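Putative Fe-S biosynthesis protein (Lactobacillus acidophilus, PDB 2QGO) probably takes part in the biosynthesis of iron-sulphur clusters, as a member of the family named for that process. Local coordinates at residues L99-E103 and G104-G108; D91-G95 and S96-S100. One frame throughout, in Å; residues are numbered along the deposited sequence.

Contact 1: L99-E103 and G104-G108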
loop_
_atom_site.group_PDB
_atom_site.type_symbol
_atom_site.label_atom_id
_atom_site.label_comp_id
_atom_site.label_asym_id
_atom_site.label_seq_id
_atom_site.Cartn_x
_atom_site.Cartn_y
_atom_site.Cartn_z
ATOM N N LEU A 99 6.739 -0.533 -6.793
ATOM C CA LEU A 99 6.051 -1.814 -6.765
ATOM C C LEU A 99 6.199 -2.523 -8.107
ATOM O O LEU A 99 6.040 -1.911 -9.161
ATOM C CB LEU A 99 4.570 -1.608 -6.456
ATOM C CG LEU A 99 3.715 -2.878 -6.448
ATOM C CD1 LEU A 99 4.058 -3.737 -5.221
ATOM C CD2 LEU A 99 2.249 -2.495 -6.447
ATOM N N SER A 100 6.495 -3.819 -8.058
ATOM C CA SER A 100 6.670 -4.616 -9.264
ATOM C C SER A 100 6.225 -6.053 -9.034
ATOM O O SER A 100 5.936 -6.455 -7.909
ATOM C CB SER A 100 8.141 -4.609 -9.690
ATOM O OG SER A 100 8.967 -5.193 -8.689
ATOM N N SER A 101 6.175 -6.825 -10.114
ATOM C CA SER A 101 5.775 -8.229 -10.048
ATOM C C SER A 101 6.526 -9.006 -11.124
ATOM O O SER A 101 7.450 -8.477 -11.739
ATOM C CB SER A 101 4.267 -8.355 -10.285
ATOM O OG SER A 101 3.951 -7.994 -11.614
ATOM N N ASP A 102 6.121 -10.254 -11.357
ATOM C CA ASP A 102 6.764 -11.074 -12.384
ATOM C C ASP A 102 6.510 -10.503 -13.779
ATOM O O ASP A 102 7.243 -10.803 -14.721
ATOM C CB ASP A 102 6.251 -12.515 -12.348
ATOM C CG ASP A 102 6.596 -13.230 -11.063
ATOM O OD1 ASP A 102 7.700 -13.003 -10.516
ATOM O OD2 ASP A 102 5.762 -14.038 -10.612
ATOM N N GLU A 103 5.475 -9.677 -13.904
ATOM C CA GLU A 103 5.119 -9.081 -15.187
ATOM C C GLU A 103 5.840 -7.762 -15.466
ATOM O O GLU A 103 5.754 -7.222 -16.574
ATOM C CB GLU A 103 3.601 -8.885 -15.244
ATOM C CG GLU A 103 2.844 -10.099 -14.707
ATOM C CD GLU A 103 1.350 -10.043 -14.961
ATOM O OE1 GLU A 103 0.700 -9.049 -14.554
ATOM O OE2 GLU A 103 0.826 -11.009 -15.574
ATOM N N GLY A 104 6.556 -7.248 -14.471
ATOM C CA GLY A 104 7.279 -6.005 -14.661
ATOM C C GLY A 104 6.969 -4.929 -13.635
ATOM O O GLY A 104 6.377 -5.206 -12.591
ATOM N N LEU A 105 7.375 -3.696 -13.937
ATOM C CA LEU A 105 7.151 -2.569 -13.042
ATOM C C LEU A 105 5.697 -2.114 -13.069
ATOM O O LEU A 105 5.131 -1.876 -14.129
ATOM C CB LEU A 105 8.062 -1.392 -13.416
ATOM C CG LEU A 105 7.932 -0.122 -12.556
ATOM C CD1 LEU A 105 8.379 -0.408 -11.125
ATOM C CD2 LEU A 105 8.784 0.995 -13.158
ATOM N N LEU A 106 5.109 -2.001 -11.885
ATOM C CA LEU A 106 3.720 -1.578 -11.723
ATOM C C LEU A 106 3.639 -0.081 -11.450
ATOM O O LEU A 106 2.774 0.613 -11.982
ATOM C CB LEU A 106 3.076 -2.348 -10.567
ATOM C CG LEU A 106 2.665 -3.787 -10.881
ATOM C CD1 LEU A 106 2.588 -4.613 -9.605
ATOM C CD2 LEU A 106 1.320 -3.766 -11.603
ATOM N N ASP A 107 4.541 0.408 -10.611
ATOM C CA ASP A 107 4.573 1.822 -10.270
ATOM C C ASP A 107 5.916 2.135 -9.626
ATOM O O ASP A 107 6.266 1.554 -8.603
ATOM C CB ASP A 107 3.429 2.148 -9.309
ATOM C CG ASP A 107 3.266 3.636 -9.072
ATOM O OD1 ASP A 107 4.133 4.410 -9.529
ATOM O OD2 ASP A 107 2.275 4.027 -8.420
ATOM N N GLY A 108 6.670 3.050 -10.236
ATOM C CA GLY A 108 7.975 3.416 -9.713
ATOM C C GLY A 108 7.961 4.478 -8.627
ATOM O O GLY A 108 8.997 4.772 -8.020
#

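Contact 2: D91-G95 and S96-S100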
loop_
_atom_site.group_PDB
_atom_site.type_symbol
_atom_site.label_atom_id
_atom_site.label_comp_id
_atom_site.label_asym_id
_atom_site.label_seq_id
_atom_site.Cartn_x
_atom_site.Cartn_y
_atom_site.Cartn_z
ATOM N N ASP A 91 10.033 -2.158 -3.358
ATOM C CA ASP A 91 11.411 -1.740 -3.148
ATOM C C ASP A 91 11.468 -0.240 -2.886
ATOM O O ASP A 91 10.468 0.463 -3.043
ATOM C CB ASP A 91 12.245 -2.103 -4.379
ATOM C CG ASP A 91 13.719 -1.838 -4.188
ATOM O OD1 ASP A 91 14.209 -1.936 -3.042
ATOM O OD2 ASP A 91 14.401 -1.546 -5.195
ATOM N N TYR A 92 12.633 0.241 -2.474
ATOM C CA TYR A 92 12.826 1.655 -2.196
ATOM C C TYR A 92 14.212 2.076 -2.674
ATOM O O TYR A 92 15.208 1.482 -2.282
ATOM C CB TYR A 92 12.708 1.940 -0.690
ATOM C CG TYR A 92 12.737 3.422 -0.372
ATOM C CD1 TYR A 92 11.611 4.214 -0.570
ATOM C CD2 TYR A 92 13.914 4.049 0.041
ATOM C CE1 TYR A 92 11.649 5.602 -0.373
ATOM C CE2 TYR A 92 13.964 5.444 0.242
ATOM C CZ TYR A 92 12.828 6.209 0.031
ATOM O OH TYR A 92 12.858 7.578 0.209
ATOM N N ASN A 93 14.270 3.090 -3.529
ATOM C CA ASN A 93 15.545 3.601 -4.043
ATOM C C ASN A 93 15.271 4.865 -4.847
ATOM O O ASN A 93 14.162 5.061 -5.338
ATOM C CB ASN A 93 16.269 2.537 -4.899
ATOM C CG ASN A 93 15.482 2.121 -6.127
ATOM O OD1 ASN A 93 15.597 2.729 -7.199
ATOM N ND2 ASN A 93 14.670 1.075 -5.978
ATOM N N ALA A 94 16.268 5.735 -4.972
ATOM C CA ALA A 94 16.058 6.982 -5.701
ATOM C C ALA A 94 14.986 7.806 -4.969
ATOM O O ALA A 94 14.255 8.586 -5.587
ATOM C CB ALA A 94 15.601 6.682 -7.123
ATOM N N GLY A 95 14.894 7.604 -3.655
ATOM C CA GLY A 95 13.925 8.317 -2.840
ATOM C C GLY A 95 12.466 7.953 -3.053
ATOM O O GLY A 95 11.576 8.713 -2.663
ATOM N N SER A 96 12.192 6.801 -3.654
ATOM C CA SER A 96 10.803 6.424 -3.878
ATOM C C SER A 96 10.482 4.944 -3.694
ATOM O O SER A 96 11.326 4.075 -3.901
ATOM C CB SER A 96 10.378 6.864 -5.279
ATOM O OG SER A 96 11.303 6.391 -6.253
ATOM N N LEU A 97 9.247 4.672 -3.287
ATOM C CA LEU A 97 8.774 3.303 -3.118
ATOM C C LEU A 97 8.379 2.846 -4.511
ATOM O O LEU A 97 7.744 3.594 -5.247
ATOM C CB LEU A 97 7.538 3.254 -2.215
ATOM C CG LEU A 97 7.692 3.053 -0.704
ATOM C CD1 LEU A 97 6.313 3.090 -0.058
ATOM C CD2 LEU A 97 8.378 1.717 -0.420
ATOM N N SER A 98 8.755 1.631 -4.879
ATOM C CA SER A 98 8.411 1.110 -6.190
ATOM C C SER A 98 7.805 -0.281 -6.043
ATOM O O SER A 98 8.293 -1.103 -5.265
ATOM C CB SER A 98 9.654 1.032 -7.069
ATOM O OG SER A 98 10.557 0.061 -6.561
ATOM N N LEU A 99 6.739 -0.533 -6.793
ATOM C CA LEU A 99 6.051 -1.814 -6.765
ATOM C C LEU A 99 6.199 -2.523 -8.107
ATOM O O LEU A 99 6.040 -1.911 -9.161
ATOM C CB LEU A 99 4.570 -1.608 -6.456
ATOM C CG LEU A 99 3.715 -2.878 -6.448
ATOM C CD1 LEU A 99 4.058 -3.737 -5.221
ATOM C CD2 LEU A 99 2.249 -2.495 -6.447
ATOM N N SER A 100 6.495 -3.819 -8.058
ATOM C CA SER A 100 6.670 -4.616 -9.264
ATOM C C SER A 100 6.225 -6.053 -9.034
ATOM O O SER A 100 5.936 -6.455 -7.909
ATOM C CB SER A 100 8.141 -4.609 -9.690
ATOM O OG SER A 100 8.967 -5.193 -8.689
#

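Contact 1: L99-E103 and G104-G108
The carbonyl of Leu99 is enclosed by Leu105 and Leu106 on its two faces: Leu105 CD1 lies 3.4 Å from Leu99 O on one side of the carbonyl plane, and Leu106 CB 3.3 Å from the same oxygen on the other. Two donors reach this oxygen closer to the plane, Leu106 N at 2.9 Å and Asp107 N at 3.1 Å from Leu99 O, both tilted slightly from it toward the Leu106 CB side. Two successive residues thus face Leu99, the signature of a classic beta bulge; Leu99 N completes it by donating to Asp107 O. At the turn, Gly104 N approaches Ser101 O from above the carbonyl plane, closing a type I turn, whereas Ser101 N donates back to Gly104 O; within the turn Ser101 OG accepts from Glu103 N (3.2 Å), an ST turn. Gly104 has phi 126°, where a side chain would strike the Glu103 carbonyl. The Leu99 chain runs out with CG opposite the backbone N (chi1 178°), which sets CG 3.8 Å from Leu106 CD1, the two side chains crossing at a slant. Beyond the hairpin, Leu99 packs on Met88 and Met90 of strand 88-93, and Asp107 OD2 accepts from Phe50 N of strand 50-55.

Contact 2: D91-G95 and S96-S100
Tyr92 and Leu97 share one face of the hairpin, and the tyrosine ring leans along the backbone of the opposing strand. Its CD1 comes 3.3 Å from Ser96 O, the carbonyl oxygen lying oblique to the ring, and its CE1 3.5 Å from Ser96 N. With CG anti to the backbone N (chi1 -173°), the ring runs alongside Ser96 toward the turn, and Tyr92 CD1 lies 4.1 Å from Leu97 CD2. On the other face Asp91, Asn93, Ser96 and Ser98 project together; Asp91 CB approaches Ser98 OG at 3.5 Å, while Asp91 OD1 takes a bond from Thr9 OG1 and a weak one from Tyr92 N. The framework is a beta hairpin with a two-residue type I' turn: Ala94 and Gly95 both have positive phi (63° and 69°), and Asn93 and Ser96 exchange two backbone bonds. Further from the turn, Asp91 N donates to Ser98 O at 2.8 Å and Ser98 N to Asp91 O at 2.8 Å. Between the two hydrogen-bonded pairs Tyr92 faces Leu97 in a non-hydrogen-bonded pair, and Tyr92 CA makes a CA-H...O contact of 3.3 Å to Ser96 O. The Tyr92 ring stacks with that of Tyr15 on helix 10-18, where Arg18 also touches it. An alanine in place of Tyr92 is likely to leave Leu97 CD2 without this apolar neighbour and Tyr15 without its stacking partner. Tyr15 itself meets Leu97.

Overall arrangement
Contact 2 comes first along the chain and contact 1 follows directly, the two sharing Leu99 and Ser100 on strand 96-101. Their centres are about 10 Å apart, and both lie on the same side of the chain's centre. Together they form two successive hairpins, an antiparallel meander of strands 88-93, 96-101 and 104-114 within the mixed sheet, whose turns fall at opposite ends of the common middle strand. Ser96 OG lies 3.3 Å from Gly108 O, at most a weak hydrogen bond, so the contacts touch directly. Strand 96-101 is therefore held along both edges by its sequence neighbours, within the region assigned to the iron-sulphur cluster biosynthesis family.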